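Local coordinates for malonyl-CoA-[acyl-carrier-protein] transacylase (Coxiella burnetii, PDB 3TQE), which probably transfers the malonyl group from malonyl-CoA to holo-acyl-carrier protein, supplying malonyl-ACP for fatty acid synthesis, at residues L34-Q39 / L70-V75. Residues are numbered along the deposited sequence; the frame is centred on the assembly and turned at random. Where two conformers were deposited one is given.
Sequences LETFQQ and LLTADV
The methyl CG2 of T72 sits over one face of the F37 ring. T72 CG2 lies 3.4 Å from the centroid of the F37 ring and only 4° off the normal, a nearly axial CH-pi contact. All six ring carbons of F37 are therefore almost equally far from T72 CG2, 3.6 Å at CG and 3.7 Å at CZ. F37 CZ also comes obliquely to the backbone N of A73, at 4.0 Å, and reaches the methyl CB of A73 at 4.4 Å. W49 of helix 48-54 meets F37 edge-to-face, and L48 touches both F37 and T72. In this acyl transferase domain the contact packs helix 31-44 against helix 63-83. It is buried, away from the annotated sites, with no hydrogen bond between the two segments. They run roughly antiparallel, at 147°, and their axes come within 9.4 Å. Beside the ring, the T36 and T72 side chains pass alongside one another, pointing opposite ways, with their CG2 methyls 4.0 Å apart. T36 CG2 is anti to the backbone N (chi1 -61° for OG1), which directs the methyl into the interface. T36 CG2 also meets V75 CG1, at 4.2 Å. Both threonine hydroxyls are bonded within their own helices, T36 OG1 to I32 O and T72 OG1 to P68 O. R79, further along helix 63-83, joins the helices by hydrogen bonds from NH1 to T36 OG1 and Q39 OE1.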
loop_
_atom_site.group_PDB
_atom_site.type_symbol
_atom_site.label_atom_id
_atom_site.label_comp_id
_atom_site.label_asym_id
_atom_site.label_seq_id
_atom_site.Cartn_x
_atom_site.Cartn_y
_atom_site.Cartn_z
ATOM N N LEU A 34 -6.333 3.507 -20.027
ATOM C CA LEU A 34 -6.001 4.864 -20.438
ATOM C C LEU A 34 -7.069 5.826 -19.973
ATOM O O LEU A 34 -6.750 6.957 -19.594
ATOM C CB LEU A 34 -5.762 4.940 -21.936
ATOM C CG LEU A 34 -4.440 4.318 -22.399
ATOM C CD1 LEU A 34 -4.407 4.293 -23.913
ATOM C CD2 LEU A 34 -3.229 5.026 -21.864
ATOM N N GLU A 35 -8.325 5.414 -19.998
ATOM C CA GLU A 35 -9.397 6.280 -19.508
ATOM C C GLU A 35 -9.193 6.622 -18.035
ATOM O O GLU A 35 -9.407 7.751 -17.607
ATOM C CB GLU A 35 -10.755 5.647 -19.728
ATOM C CG GLU A 35 -11.931 6.522 -19.314
ATOM C CD GLU A 35 -12.299 7.584 -20.343
ATOM O OE1 GLU A 35 -11.388 8.161 -20.989
ATOM O OE2 GLU A 35 -13.515 7.867 -20.492
ATOM N N THR A 36 -8.762 5.656 -17.262
ATOM C CA THR A 36 -8.526 5.882 -15.841
ATOM C C THR A 36 -7.361 6.838 -15.640
ATOM O O THR A 36 -7.423 7.731 -14.814
ATOM C CB THR A 36 -8.290 4.526 -15.136
ATOM O OG1 THR A 36 -9.476 3.734 -15.295
ATOM C CG2 THR A 36 -7.995 4.680 -13.647
ATOM N N PHE A 37 -6.289 6.651 -16.383
ATOM C CA PHE A 37 -5.169 7.555 -16.289
ATOM C C PHE A 37 -5.563 8.934 -16.779
ATOM O O PHE A 37 -5.061 9.921 -16.250
ATOM C CB PHE A 37 -3.945 7.024 -17.030
ATOM C CG PHE A 37 -3.125 6.081 -16.208
ATOM C CD1 PHE A 37 -2.036 6.527 -15.503
ATOM C CD2 PHE A 37 -3.490 4.757 -16.073
ATOM C CE1 PHE A 37 -1.310 5.671 -14.715
ATOM C CE2 PHE A 37 -2.757 3.898 -15.270
ATOM C CZ PHE A 37 -1.671 4.354 -14.604
ATOM N N GLN A 38 -6.452 9.023 -17.766
ATOM C CA GLN A 38 -6.929 10.323 -18.236
ATOM C C GLN A 38 -7.682 11.057 -17.135
ATOM O O GLN A 38 -7.528 12.268 -16.958
ATOM C CB GLN A 38 -7.817 10.157 -19.472
ATOM C CG GLN A 38 -7.040 9.958 -20.769
ATOM C CD GLN A 38 -7.891 9.450 -21.942
ATOM O OE1 GLN A 38 -9.062 9.072 -21.790
ATOM N NE2 GLN A 38 -7.292 9.449 -23.124
ATOM N N GLN A 39 -8.508 10.321 -16.401
ATOM C CA GLN A 39 -9.220 10.889 -15.270
ATOM C C GLN A 39 -8.228 11.412 -14.249
ATOM O O GLN A 39 -8.383 12.515 -13.736
ATOM C CB GLN A 39 -10.121 9.842 -14.639
ATOM C CG GLN A 39 -11.317 9.543 -15.513
ATOM C CD GLN A 39 -12.093 8.353 -15.080
ATOM O OE1 GLN A 39 -11.794 7.746 -14.071
ATOM N NE2 GLN A 39 -13.131 8.022 -15.829
ATOM N N LEU A 70 0.483 5.099 -8.404
ATOM C CA LEU A 70 0.104 3.776 -7.927
ATOM C C LEU A 70 -1.374 3.690 -7.626
ATOM O O LEU A 70 -2.022 2.669 -7.886
ATOM C CB LEU A 70 0.909 3.410 -6.717
ATOM C CG LEU A 70 2.294 2.920 -7.067
ATOM C CD1 LEU A 70 3.065 2.757 -5.762
ATOM C CD2 LEU A 70 2.257 1.608 -7.874
ATOM N N LEU A 71 -1.953 4.754 -7.079
ATOM C CA LEU A 71 -3.392 4.727 -6.866
ATOM C C LEU A 71 -4.098 4.495 -8.194
ATOM O O LEU A 71 -5.023 3.682 -8.312
ATOM C CB LEU A 71 -3.874 6.025 -6.230
ATOM C CG LEU A 71 -5.375 6.188 -6.158
ATOM C CD1 LEU A 71 -5.926 5.167 -5.197
ATOM C CD2 LEU A 71 -5.755 7.614 -5.783
ATOM N N THR A 72 -3.650 5.197 -9.216
ATOM C CA THR A 72 -4.268 5.120 -10.539
ATOM C C THR A 72 -4.068 3.733 -11.139
ATOM O O THR A 72 -4.994 3.165 -11.686
ATOM C CB THR A 72 -3.725 6.236 -11.432
ATOM O OG1 THR A 72 -4.007 7.490 -10.825
ATOM C CG2 THR A 72 -4.376 6.202 -12.810
ATOM N N ALA A 73 -2.872 3.196 -11.012
ATOM C CA ALA A 73 -2.582 1.857 -11.530
ATOM C C ALA A 73 -3.455 0.815 -10.839
ATOM O O ALA A 73 -4.037 -0.049 -11.484
ATOM C CB ALA A 73 -1.126 1.518 -11.349
ATOM N N ASP A 74 -3.562 0.921 -9.518
ATOM C CA ASP A 74 -4.333 -0.054 -8.766
ATOM C C ASP A 74 -5.807 0.037 -9.174
ATOM O O ASP A 74 -6.467 -0.979 -9.358
ATOM C CB ASP A 74 -4.227 0.250 -7.284
ATOM C CG ASP A 74 -2.874 -0.100 -6.644
ATOM O OD1 ASP A 74 -1.924 -0.546 -7.307
ATOM O OD2 ASP A 74 -2.793 0.109 -5.397
ATOM N N VAL A 75 -6.344 1.246 -9.268
ATOM C CA VAL A 75 -7.730 1.419 -9.640
ATOM C C VAL A 75 -7.966 0.971 -11.081
ATOM O O VAL A 75 -8.973 0.363 -11.391
ATOM C CB VAL A 75 -8.150 2.858 -9.439
ATOM C CG1 VAL A 75 -9.483 3.125 -10.085
ATOM C CG2 VAL A 75 -8.176 3.162 -7.951
#